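Local atomic coordinates of Sodium/sialic acid symporter SiaT (Proteus mirabilis, PDB entry 5NV9), a protein that uses the sodium gradient to drive uptake of the sialic acid N-acetylneuraminic acid across the bacterial inner membrane, adopting the LeuT fold. Residues E176-T181 / I344-N349; A19-V24 / D182-L187; A137-L142 / A338-S343; W48-S53 / Y261-S266. All coordinates share one frame; numbering follows the deposited sequence. Where two conformers were deposited one is given.

From the N terminus, the chain lays down 19-24, 48-53 and 137-142 before any contact closes. Helix 155-203 then supplies 176-181 and, directly after it, 182-187, which closes contact 2 back to the first transmembrane helix. The cytoplasmic loop at 261-266 closes contact 4 on helix 47-58. Helix 328-361 completes the other two: 338-343 closes contact 3 on helix 118-151, and the next turns, 344-349, close contact 1. None of these loops is nested in another; every pair crosses. Contacts 1, 2 and 3 converge on one sodium ion, the Na3 ion, and contact 3 also reaches the Na2 ion. Contact 4 ties in through Ser53, which probably hydrogen-bonds Asp182 of contact 2.

Contact 1. Residues E176-T181 / I344-N349; sequences EGVIWT and ISSSLN. With NA (sodium ion), chain C.
Val178 presses one methyl against the hydroxyls of Ser345 and Ser346, where helices 155-203 and 328-361 of the LeuT fold run past each other and enclose the Na3 ion. The short helical segments are nearly antiparallel, at 161°, with their axes 9.7 Å apart. From helix 155-203, CG1 of Val178 lies anti to the backbone N (chi1 169°), which brings that branch up to both serine hydroxyls. It stops 3.5 Å from Ser345 OG and 3.2 Å from the sodium ion, so an apolar methyl covers the flank of the ion.

The two serines reach the metal from different directions. Ser345 OG stands between its own backbone N and carbonyl carbon and binds the ion at 2.5 Å, while Ser346 OG, turned beside its backbone N, binds at 2.2 Å. Seen from the ion, the two hydroxyl oxygens are about 119° apart, and Val178 CG1 stands almost at a right angle to the direction of Ser346 OG. Each hydroxyl has a further partner: Ser345 OG is hydrogen-bonded to Gln341 O and Ser346 OG to Thr57 OG1, which helps to fix their rotation. Asp182 and the carbonyl of Ser342 complete the coordination. The carboxylate probably balances the charge of the ion in this buried setting.

No hydrogen bond joins the two segments directly. Beyond the ion, Asn349 gives its amide oxygen to Gln259 NE2 and offers only its aliphatic base to the neighbouring helix, where Val178 CG2 comes within 4.4 Å of Asn349 CB.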
loop_
_atom_site.group_PDB
_atom_site.type_symbol
_atom_site.label_atom_id
_atom_site.label_comp_id
_atom_site.label_asym_id
_atom_site.label_seq_id
_atom_site.Cartn_x
_atom_site.Cartn_y
_atom_site.Cartn_z
ATOM N N GLU A 176 4.027 17.183 -1.478
ATOM C CA GLU A 176 3.421 17.877 -0.313
ATOM C C GLU A 176 1.885 17.841 -0.297
ATOM O O GLU A 176 1.263 17.548 0.719
ATOM C CB GLU A 176 3.932 19.294 -0.164
ATOM C CG GLU A 176 5.316 19.328 0.462
ATOM C CD GLU A 176 5.960 20.694 0.315
ATOM O OE1 GLU A 176 6.471 20.952 -0.780
ATOM O OE2 GLU A 176 5.906 21.489 1.283
ATOM N N GLY A 177 1.292 18.103 -1.445
ATOM C CA GLY A 177 -0.116 17.930 -1.556
ATOM C C GLY A 177 -0.623 16.513 -1.406
ATOM O O GLY A 177 -1.726 16.303 -0.917
ATOM N N VAL A 178 0.206 15.543 -1.799
ATOM C CA VAL A 178 -0.116 14.160 -1.647
ATOM C C VAL A 178 -0.048 13.789 -0.153
ATOM O O VAL A 178 -0.885 13.047 0.370
ATOM C CB VAL A 178 0.877 13.283 -2.436
ATOM C CG1 VAL A 178 0.684 11.868 -2.045
ATOM C CG2 VAL A 178 0.615 13.397 -3.924
ATOM N N ILE A 179 0.952 14.326 0.534
ATOM C CA ILE A 179 1.120 14.014 1.944
ATOM C C ILE A 179 0.009 14.687 2.785
ATOM O O ILE A 179 -0.640 14.064 3.632
ATOM C CB ILE A 179 2.489 14.441 2.388
ATOM C CG1 ILE A 179 3.513 13.407 1.901
ATOM C CG2 ILE A 179 2.544 14.626 3.913
ATOM C CD1 ILE A 179 4.955 13.873 2.086
ATOM N N TRP A 180 -0.258 15.942 2.523
ATOM C CA TRP A 180 -1.297 16.625 3.333
ATOM C C TRP A 180 -2.740 16.148 3.073
ATOM O O TRP A 180 -3.480 15.983 4.050
ATOM C CB TRP A 180 -1.135 18.103 3.232
ATOM C CG TRP A 180 0.079 18.619 3.955
ATOM C CD1 TRP A 180 1.156 19.199 3.373
ATOM C CD2 TRP A 180 0.350 18.619 5.371
ATOM N NE1 TRP A 180 2.076 19.545 4.307
ATOM C CE2 TRP A 180 1.616 19.209 5.544
ATOM C CE3 TRP A 180 -0.353 18.206 6.497
ATOM C CZ2 TRP A 180 2.198 19.379 6.782
ATOM C CZ3 TRP A 180 0.219 18.385 7.719
ATOM C CH2 TRP A 180 1.456 18.982 7.863
ATOM N N THR A 181 -3.106 15.831 1.829
ATOM C CA THR A 181 -4.283 15.003 1.581
ATOM C C THR A 181 -4.316 13.623 2.289
ATOM O O THR A 181 -5.382 13.207 2.788
ATOM C CB THR A 181 -4.593 14.794 0.070
ATOM O OG1 THR A 181 -3.483 14.194 -0.573
ATOM C CG2 THR A 181 -4.936 16.129 -0.615
ATOM N N ILE A 344 -3.728 5.600 -4.061
ATOM C CA ILE A 344 -3.595 5.961 -5.466
ATOM C C ILE A 344 -2.651 7.201 -5.686
ATOM O O ILE A 344 -1.742 7.190 -6.578
ATOM C CB ILE A 344 -4.927 6.224 -6.128
ATOM C CG1 ILE A 344 -5.739 4.932 -6.204
ATOM C CG2 ILE A 344 -4.756 6.804 -7.529
ATOM C CD1 ILE A 344 -7.167 5.197 -6.601
ATOM N N SER A 345 -2.812 8.214 -4.858
ATOM C CA SER A 345 -2.052 9.422 -5.062
ATOM C C SER A 345 -0.558 9.138 -4.816
ATOM O O SER A 345 0.311 9.601 -5.577
ATOM C CB SER A 345 -2.553 10.486 -4.141
ATOM O OG SER A 345 -2.229 10.136 -2.794
ATOM N N SER A 346 -0.247 8.396 -3.745
ATOM C CA SER A 346 1.110 8.060 -3.425
ATOM C C SER A 346 1.784 7.180 -4.458
ATOM O O SER A 346 2.993 7.320 -4.682
ATOM C CB SER A 346 1.236 7.308 -2.075
ATOM O OG SER A 346 0.826 8.111 -1.018
ATOM N N SER A 347 1.025 6.235 -5.013
ATOM C CA SER A 347 1.531 5.333 -6.018
ATOM C C SER A 347 1.820 6.126 -7.319
ATOM O O SER A 347 2.854 5.894 -7.965
ATOM C CB SER A 347 0.527 4.191 -6.326
ATOM O OG SER A 347 0.542 3.124 -5.375
ATOM N N LEU A 348 0.941 7.061 -7.702
ATOM C CA LEU A 348 1.200 7.900 -8.921
ATOM C C LEU A 348 2.435 8.807 -8.793
ATOM O O LEU A 348 3.322 8.840 -9.692
ATOM C CB LEU A 348 0.016 8.756 -9.295
ATOM C CG LEU A 348 -1.282 8.068 -9.780
ATOM C CD1 LEU A 348 -2.388 9.128 -9.985
ATOM C CD2 LEU A 348 -1.105 7.250 -11.018
ATOM N N ASN A 349 2.533 9.502 -7.683
ATOM C CA ASN A 349 3.716 10.298 -7.434
ATOM C C ASN A 349 5.024 9.476 -7.379
ATOM O O ASN A 349 6.052 9.911 -7.914
ATOM C CB ASN A 349 3.570 11.128 -6.185
ATOM C CG ASN A 349 4.765 12.044 -5.963
ATOM O OD1 ASN A 349 5.697 11.642 -5.303
ATOM N ND2 ASN A 349 4.695 13.295 -6.420
HETATM NA NA NA C . -0.964 9.397 -0.768
#

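Contact 2. Residues A19-V24 / D182-L187; sequences AAMLLV and DVIQGL. With NA (sodium ion), chain C.
Met21 meets Ile184 and Gln185 through a folded side chain: chi1 of -69° sets CG beside the backbone N, and bends at chi2 (-40°) and chi3 (85°) bring the end of the chain round to helix 155-203. The residue is selenomethionine in this crystal. Its methyl CE arrives tip to tip with the branch methyl of Ile184, CE to CG2 at 3.7 Å. Ile184 sends its other arm to a second residue, with CD1 lying 3.9 Å from Val24 CG2, so that one isoleucine packs against successive turns of helix 8-29 on the surface of the protein.

Gln185 lies deeper. Its chain, extended beyond CG, passes across the bent end of Met21 at a slant, with NE2 3.7 Å from SE. This is a van der Waals approach, since NE2 is hydrogen-bonded to the hydroxyls of Tyr17 and Tyr169.

Asp182 points its CB away from helix 8-29 and grips the sodium ion with both carboxylate oxygens, OD1 at 2.1 Å and OD2 at 2.3 Å. OD2 is also hydrogen-bonded to Ser53 OG, which positions the carboxylate from a third helix. Ile184 and the end of Gln185 thus meet the first transmembrane helix, while Asp182, on another side of its helix, forms part of the Na3 site of this LeuT-fold symporter.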
loop_
_atom_site.group_PDB
_atom_site.type_symbol
_atom_site.label_atom_id
_atom_site.label_comp_id
_atom_site.label_asym_id
_atom_site.label_seq_id
_atom_site.Cartn_x
_atom_site.Cartn_y
_atom_site.Cartn_z
ATOM N N ALA A 19 -14.081 18.115 -2.831
ATOM C CA ALA A 19 -13.715 19.484 -3.027
ATOM C C ALA A 19 -12.589 19.860 -2.087
ATOM O O ALA A 19 -11.717 20.644 -2.435
ATOM C CB ALA A 19 -14.921 20.378 -2.784
ATOM N N ALA A 20 -12.595 19.325 -0.865
ATOM C CA ALA A 20 -11.537 19.647 0.079
ATOM C C ALA A 20 -10.173 19.092 -0.401
ATOM O O ALA A 20 -9.114 19.687 -0.159
ATOM C CB ALA A 20 -11.873 19.024 1.450
HETATM N N MSE A 21 -10.197 17.929 -1.032
HETATM C CA MSE A 21 -8.964 17.265 -1.547
HETATM C C MSE A 21 -8.409 18.069 -2.689
HETATM O O MSE A 21 -7.226 18.371 -2.705
HETATM C CB MSE A 21 -9.228 15.840 -2.019
HETATM C CG MSE A 21 -9.572 14.794 -0.960
HETATM SE SE MSE A 21 -8.563 14.891 0.727
HETATM C CE MSE A 21 -9.577 16.211 1.780
ATOM N N LEU A 22 -9.240 18.467 -3.652
ATOM C CA LEU A 22 -8.789 19.376 -4.716
ATOM C C LEU A 22 -8.257 20.713 -4.220
ATOM O O LEU A 22 -7.284 21.264 -4.754
ATOM C CB LEU A 22 -9.926 19.614 -5.739
ATOM C CG LEU A 22 -10.308 18.395 -6.609
ATOM C CD1 LEU A 22 -11.756 18.478 -7.148
ATOM C CD2 LEU A 22 -9.295 18.205 -7.713
ATOM N N LEU A 23 -8.859 21.259 -3.170
ATOM C CA LEU A 23 -8.403 22.563 -2.678
ATOM C C LEU A 23 -7.014 22.479 -2.018
ATOM O O LEU A 23 -6.171 23.372 -2.207
ATOM C CB LEU A 23 -9.441 23.155 -1.745
ATOM C CG LEU A 23 -10.740 23.701 -2.395
ATOM C CD1 LEU A 23 -11.784 23.803 -1.312
ATOM C CD2 LEU A 23 -10.486 25.076 -2.990
ATOM N N VAL A 24 -6.776 21.433 -1.230
ATOM C CA VAL A 24 -5.412 21.143 -0.748
ATOM C C VAL A 24 -4.382 21.082 -1.918
ATOM O O VAL A 24 -3.336 21.740 -1.884
ATOM C CB VAL A 24 -5.349 19.833 0.071
ATOM C CG1 VAL A 24 -3.918 19.545 0.460
ATOM C CG2 VAL A 24 -6.202 19.970 1.316
ATOM N N ASP A 182 -3.174 12.911 2.276
ATOM C CA ASP A 182 -3.008 11.662 3.003
ATOM C C ASP A 182 -3.280 11.803 4.497
ATOM O O ASP A 182 -3.820 10.882 5.084
ATOM C CB ASP A 182 -1.604 11.017 2.896
ATOM C CG ASP A 182 -1.331 10.342 1.582
ATOM O OD1 ASP A 182 -2.253 10.166 0.771
ATOM O OD2 ASP A 182 -0.122 9.990 1.327
ATOM N N VAL A 183 -2.906 12.929 5.096
ATOM C CA VAL A 183 -3.079 13.153 6.535
ATOM C C VAL A 183 -4.555 13.232 6.830
ATOM O O VAL A 183 -5.053 12.630 7.803
ATOM C CB VAL A 183 -2.362 14.434 7.033
ATOM C CG1 VAL A 183 -2.721 14.805 8.476
ATOM C CG2 VAL A 183 -0.854 14.314 6.895
ATOM N N ILE A 184 -5.278 13.933 5.972
ATOM C CA ILE A 184 -6.723 14.113 6.177
ATOM C C ILE A 184 -7.385 12.754 5.921
ATOM O O ILE A 184 -8.292 12.334 6.653
ATOM C CB ILE A 184 -7.320 15.173 5.201
ATOM C CG1 ILE A 184 -6.724 16.572 5.461
ATOM C CG2 ILE A 184 -8.858 15.207 5.286
ATOM C CD1 ILE A 184 -6.895 17.521 4.276
ATOM N N GLN A 185 -6.944 12.088 4.843
ATOM C CA GLN A 185 -7.584 10.831 4.443
ATOM C C GLN A 185 -7.252 9.760 5.423
ATOM O O GLN A 185 -8.105 8.961 5.708
ATOM C CB GLN A 185 -7.184 10.406 3.038
ATOM C CG GLN A 185 -7.676 11.378 1.986
ATOM C CD GLN A 185 -6.925 11.291 0.715
ATOM O OE1 GLN A 185 -5.725 10.935 0.694
ATOM N NE2 GLN A 185 -7.659 11.500 -0.406
ATOM N N GLY A 186 -6.023 9.775 5.943
ATOM C CA GLY A 186 -5.580 8.834 6.961
ATOM C C GLY A 186 -6.372 8.898 8.262
ATOM O O GLY A 186 -6.723 7.866 8.892
ATOM N N LEU A 187 -6.659 10.118 8.660
ATOM C CA LEU A 187 -7.362 10.326 9.900
ATOM C C LEU A 187 -8.846 10.098 9.664
ATOM O O LEU A 187 -9.522 9.646 10.544
ATOM C CB LEU A 187 -7.059 11.695 10.480
ATOM C CG LEU A 187 -5.584 11.875 10.780
ATOM C CD1 LEU A 187 -5.297 13.311 11.133
ATOM C CD2 LEU A 187 -5.117 10.971 11.905
HETATM NA NA NA C . -0.964 9.397 -0.768
#

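Contact 3. Residues A137-L142 / A338-S343; sequences AIITYL and AAAQSS. With NA (sodium ion), chain B; NA (sodium ion), chain C.
Ile139 projects its CB toward Ala340 and Ser343, and its two branches divide the contact between them. The CG2 methyl, anti to the backbone N, settles on the backbone of helix 328-361, 3.7 Å from Ala340 CA and 3.8 Å from Ala340 CB. With only a methyl on Ala340, the alpha carbons of Ile139 and Ala340 lie 6.1 Å apart. The other branch leaves CB as CG1 and runs on extended (chi2 168°) to CD1, which touches Ser343 CB at 3.5 Å.

That tip meets the carbon side of the serine, whose hydroxyl turns to the sodium ion of the Na2 site; Ser343 OG also has Thr57 as a hydrogen-bond partner. One turn of helix supplies two further ligands, Ala339 O and Ser342 OG. Ser342 OG gives its proton to Ala338 O at 2.6 Å, in the carbonyl plane, and the same hydroxyl oxygen binds the Na2 ion at 2.4 Å. Through its own carbonyl, Ser342 O, the same residue binds the Na3 ion at 2.4 Å and links the two sites. The carbonyl oxygens of Ala56 and Leu59 complete Na2, the sodium site conserved across the SSF family.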
loop_
_atom_site.group_PDB
_atom_site.type_symbol
_atom_site.label_atom_id
_atom_site.label_comp_id
_atom_site.label_asym_id
_atom_site.label_seq_id
_atom_site.Cartn_x
_atom_site.Cartn_y
_atom_site.Cartn_z
ATOM N N ALA A 137 -4.893 0.183 -10.281
ATOM C CA ALA A 137 -6.039 -0.402 -11.034
ATOM C C ALA A 137 -6.880 -1.300 -10.125
ATOM O O ALA A 137 -8.097 -1.178 -10.078
ATOM C CB ALA A 137 -5.580 -1.160 -12.260
ATOM N N ILE A 138 -6.207 -2.080 -9.316
ATOM C CA ILE A 138 -6.842 -2.968 -8.370
ATOM C C ILE A 138 -7.585 -2.215 -7.286
ATOM O O ILE A 138 -8.711 -2.600 -6.932
ATOM C CB ILE A 138 -5.849 -3.999 -7.807
ATOM C CG1 ILE A 138 -5.480 -4.976 -8.940
ATOM C CG2 ILE A 138 -6.486 -4.811 -6.690
ATOM C CD1 ILE A 138 -4.501 -6.084 -8.599
ATOM N N ILE A 139 -6.960 -1.153 -6.757
ATOM C CA ILE A 139 -7.520 -0.395 -5.655
ATOM C C ILE A 139 -8.833 0.237 -6.175
ATOM O O ILE A 139 -9.814 0.296 -5.483
ATOM C CB ILE A 139 -6.579 0.683 -5.111
ATOM C CG1 ILE A 139 -5.555 0.051 -4.163
ATOM C CG2 ILE A 139 -7.363 1.723 -4.331
ATOM C CD1 ILE A 139 -4.406 0.979 -3.808
ATOM N N THR A 140 -8.776 0.763 -7.388
ATOM C CA THR A 140 -9.901 1.435 -8.014
ATOM C C THR A 140 -11.058 0.458 -8.337
ATOM O O THR A 140 -12.224 0.727 -8.056
ATOM C CB THR A 140 -9.362 2.182 -9.236
ATOM O OG1 THR A 140 -8.366 3.095 -8.787
ATOM C CG2 THR A 140 -10.445 2.890 -9.965
ATOM N N TYR A 141 -10.704 -0.687 -8.891
ATOM C CA TYR A 141 -11.613 -1.800 -9.139
ATOM C C TYR A 141 -12.364 -2.268 -7.916
ATOM O O TYR A 141 -13.592 -2.334 -7.990
ATOM C CB TYR A 141 -10.851 -2.963 -9.803
ATOM C CG TYR A 141 -11.722 -4.179 -10.089
ATOM C CD1 TYR A 141 -12.767 -4.103 -10.987
ATOM C CD2 TYR A 141 -11.486 -5.388 -9.465
ATOM C CE1 TYR A 141 -13.575 -5.204 -11.250
ATOM C CE2 TYR A 141 -12.278 -6.496 -9.726
ATOM C CZ TYR A 141 -13.322 -6.391 -10.622
ATOM O OH TYR A 141 -14.117 -7.480 -10.901
ATOM N N LEU A 142 -11.663 -2.574 -6.802
ATOM C CA LEU A 142 -12.313 -2.990 -5.571
ATOM C C LEU A 142 -13.271 -1.926 -5.005
ATOM O O LEU A 142 -14.333 -2.261 -4.546
ATOM C CB LEU A 142 -11.339 -3.287 -4.450
ATOM C CG LEU A 142 -10.271 -4.329 -4.596
ATOM C CD1 LEU A 142 -9.660 -4.509 -3.202
ATOM C CD2 LEU A 142 -10.830 -5.627 -5.144
ATOM N N ALA A 338 -11.359 7.935 0.857
ATOM C CA ALA A 338 -10.086 8.417 1.386
ATOM C C ALA A 338 -9.034 7.272 1.495
ATOM O O ALA A 338 -7.833 7.518 1.277
ATOM C CB ALA A 338 -10.255 9.097 2.719
ATOM N N ALA A 339 -9.467 6.043 1.852
ATOM C CA ALA A 339 -8.558 4.857 1.856
ATOM C C ALA A 339 -7.985 4.554 0.460
ATOM O O ALA A 339 -6.788 4.292 0.293
ATOM C CB ALA A 339 -9.222 3.637 2.459
ATOM N N ALA A 340 -8.845 4.600 -0.544
ATOM C CA ALA A 340 -8.455 4.367 -1.931
ATOM C C ALA A 340 -7.501 5.463 -2.468
ATOM O O ALA A 340 -6.386 5.165 -2.946
ATOM C CB ALA A 340 -9.692 4.296 -2.742
ATOM N N GLN A 341 -7.929 6.727 -2.361
ATOM C CA GLN A 341 -7.214 7.868 -2.892
ATOM C C GLN A 341 -5.869 8.190 -2.252
ATOM O O GLN A 341 -4.973 8.609 -2.926
ATOM C CB GLN A 341 -8.122 9.089 -2.861
ATOM C CG GLN A 341 -9.275 8.940 -3.851
ATOM C CD GLN A 341 -10.265 10.088 -3.824
ATOM O OE1 GLN A 341 -10.624 10.600 -2.760
ATOM N NE2 GLN A 341 -10.747 10.490 -5.029
ATOM N N SER A 342 -5.720 8.018 -0.948
ATOM C CA SER A 342 -4.478 8.214 -0.355
ATOM C C SER A 342 -3.432 7.185 -0.887
ATOM O O SER A 342 -2.271 7.444 -0.873
ATOM C CB SER A 342 -4.601 8.081 1.173
ATOM O OG SER A 342 -5.275 6.881 1.523
ATOM N N SER A 343 -3.870 6.016 -1.298
ATOM C CA SER A 343 -2.948 4.981 -1.847
ATOM C C SER A 343 -2.663 5.236 -3.325
ATOM O O SER A 343 -1.499 5.162 -3.770
ATOM C CB SER A 343 -3.575 3.583 -1.619
ATOM O OG SER A 343 -3.560 3.281 -0.208
HETATM NA NA NA B . -4.799 4.549 1.376
HETATM NA NA NA C . -0.964 9.397 -0.768
#

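Contact 4. Residues W48-S53 / Y261-S266; sequences WAAGVS and YIVTDS
Ala50 and Val263 bring their alpha carbons to 7.5 Å where a turn of helix 47-58 faces the cytoplasmic segment that leads from helix 255-258 into helix 267-301. The CB of Ala50 points toward this segment and meets two methyls. The nearer is Val263 CG2, at 4.0 Å; chi1 of -63° puts CG1 beside the backbone N and leaves CG2 between the backbone N and the carbonyl carbon, facing Ala50. The methyl of Thr264, CG2, lies looser at 4.4 Å from Ala50 CB. Its hydroxyl has a different partner, Thr270 OG1, so the threonine divides an apolar and a polar end between two neighbours. Val45 touches both Ala50 and Val263, and Thr273 touches Ala50 and Thr264.

Several polar groups of the loop have partners elsewhere. Arg101 NH1 is hydrogen-bonded to the carbonyls of Tyr261 and Thr264, and Ser266 is the N-cap of helix 267-301, its OG bonded to Glu269 N. With 72 Å² buried and no hydrogen bond across it, the contact rests on methyl-to-methyl dispersion: a small, loose apolar contact with no directional bond to fix the loop against helix 47-58.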
loop_
_atom_site.group_PDB
_atom_site.type_symbol
_atom_site.label_atom_id
_atom_site.label_comp_id
_atom_site.label_asym_id
_atom_site.label_seq_id
_atom_site.Cartn_x
_atom_site.Cartn_y
_atom_site.Cartn_z
ATOM N N TRP A 48 5.439 13.881 12.020
ATOM C CA TRP A 48 4.108 13.361 12.281
ATOM C C TRP A 48 3.303 13.280 11.001
ATOM O O TRP A 48 2.616 12.311 10.795
ATOM C CB TRP A 48 3.377 14.165 13.338
ATOM C CG TRP A 48 2.859 15.547 12.913
ATOM C CD1 TRP A 48 3.479 16.747 13.087
ATOM C CD2 TRP A 48 1.589 15.820 12.317
ATOM N NE1 TRP A 48 2.684 17.775 12.575
ATOM C CE2 TRP A 48 1.509 17.227 12.114
ATOM C CE3 TRP A 48 0.501 15.008 11.936
ATOM C CZ2 TRP A 48 0.392 17.847 11.519
ATOM C CZ3 TRP A 48 -0.619 15.640 11.343
ATOM C CH2 TRP A 48 -0.650 17.042 11.130
ATOM N N ALA A 49 3.353 14.309 10.144
ATOM C CA ALA A 49 2.580 14.300 8.884
ATOM C C ALA A 49 3.036 13.197 7.873
ATOM O O ALA A 49 2.198 12.461 7.191
ATOM C CB ALA A 49 2.673 15.673 8.231
ATOM N N ALA A 50 4.346 13.086 7.742
ATOM C CA ALA A 50 4.929 11.998 6.906
ATOM C C ALA A 50 4.537 10.614 7.450
ATOM O O ALA A 50 4.263 9.707 6.688
ATOM C CB ALA A 50 6.423 12.142 6.792
ATOM N N GLY A 51 4.451 10.467 8.760
ATOM C CA GLY A 51 4.058 9.174 9.359
ATOM C C GLY A 51 2.614 8.782 9.160
ATOM O O GLY A 51 2.313 7.626 8.924
ATOM N N VAL A 52 1.701 9.755 9.253
ATOM C CA VAL A 52 0.309 9.522 8.859
ATOM C C VAL A 52 0.172 9.205 7.340
ATOM O O VAL A 52 -0.712 8.441 6.865
ATOM C CB VAL A 52 -0.628 10.731 9.229
ATOM C CG1 VAL A 52 -2.071 10.362 8.851
ATOM C CG2 VAL A 52 -0.559 11.003 10.762
ATOM N N SER A 53 0.986 9.855 6.573
ATOM C CA SER A 53 0.998 9.653 5.121
ATOM C C SER A 53 1.481 8.235 4.745
ATOM O O SER A 53 0.999 7.659 3.746
ATOM C CB SER A 53 1.913 10.701 4.428
ATOM O OG SER A 53 1.953 10.448 3.025
ATOM N N TYR A 261 10.636 8.756 3.917
ATOM C CA TYR A 261 11.787 8.834 4.799
ATOM C C TYR A 261 12.701 10.025 4.514
ATOM O O TYR A 261 13.518 10.375 5.366
ATOM C CB TYR A 261 12.628 7.537 4.718
ATOM C CG TYR A 261 11.853 6.218 5.039
ATOM C CD1 TYR A 261 10.668 6.190 5.799
ATOM C CD2 TYR A 261 12.347 5.000 4.576
ATOM C CE1 TYR A 261 10.011 4.971 6.084
ATOM C CE2 TYR A 261 11.724 3.791 4.885
ATOM C CZ TYR A 261 10.555 3.758 5.604
ATOM O OH TYR A 261 10.002 2.482 5.830
ATOM N N ILE A 262 12.603 10.604 3.318
ATOM C CA ILE A 262 13.506 11.672 2.875
ATOM C C ILE A 262 12.818 13.062 2.786
ATOM O O ILE A 262 13.457 14.061 2.450
ATOM C CB ILE A 262 14.215 11.264 1.552
ATOM C CG1 ILE A 262 13.254 10.907 0.424
ATOM C CG2 ILE A 262 15.001 9.970 1.781
ATOM C CD1 ILE A 262 12.876 12.059 -0.447
ATOM N N VAL A 263 11.516 13.131 3.067
ATOM C CA VAL A 263 10.827 14.434 3.035
ATOM C C VAL A 263 10.982 15.263 4.298
ATOM O O VAL A 263 10.646 16.478 4.301
ATOM C CB VAL A 263 9.317 14.284 2.721
ATOM C CG1 VAL A 263 9.104 13.700 1.359
ATOM C CG2 VAL A 263 8.579 13.492 3.767
ATOM N N THR A 264 11.404 14.615 5.386
ATOM C CA THR A 264 11.686 15.254 6.665
ATOM C C THR A 264 13.081 15.876 6.690
ATOM O O THR A 264 14.023 15.367 6.070
ATOM C CB THR A 264 11.623 14.220 7.766
ATOM O OG1 THR A 264 12.244 12.991 7.299
ATOM C CG2 THR A 264 10.217 13.933 8.071
ATOM N N ASP A 265 13.253 16.893 7.517
ATOM C CA ASP A 265 14.462 17.693 7.437
ATOM C C ASP A 265 15.594 17.178 8.327
ATOM O O ASP A 265 16.720 17.558 8.153
ATOM C CB ASP A 265 14.157 19.147 7.756
ATOM C CG ASP A 265 15.096 20.070 7.092
ATOM O OD1 ASP A 265 15.107 20.097 5.857
ATOM O OD2 ASP A 265 15.839 20.770 7.801
ATOM N N SER A 266 15.286 16.312 9.270
ATOM C CA SER A 266 16.306 15.790 10.149
ATOM C C SER A 266 15.983 14.364 10.475
ATOM O O SER A 266 14.891 13.858 10.146
ATOM C CB SER A 266 16.297 16.610 11.434
ATOM O OG SER A 266 15.052 16.440 12.114
#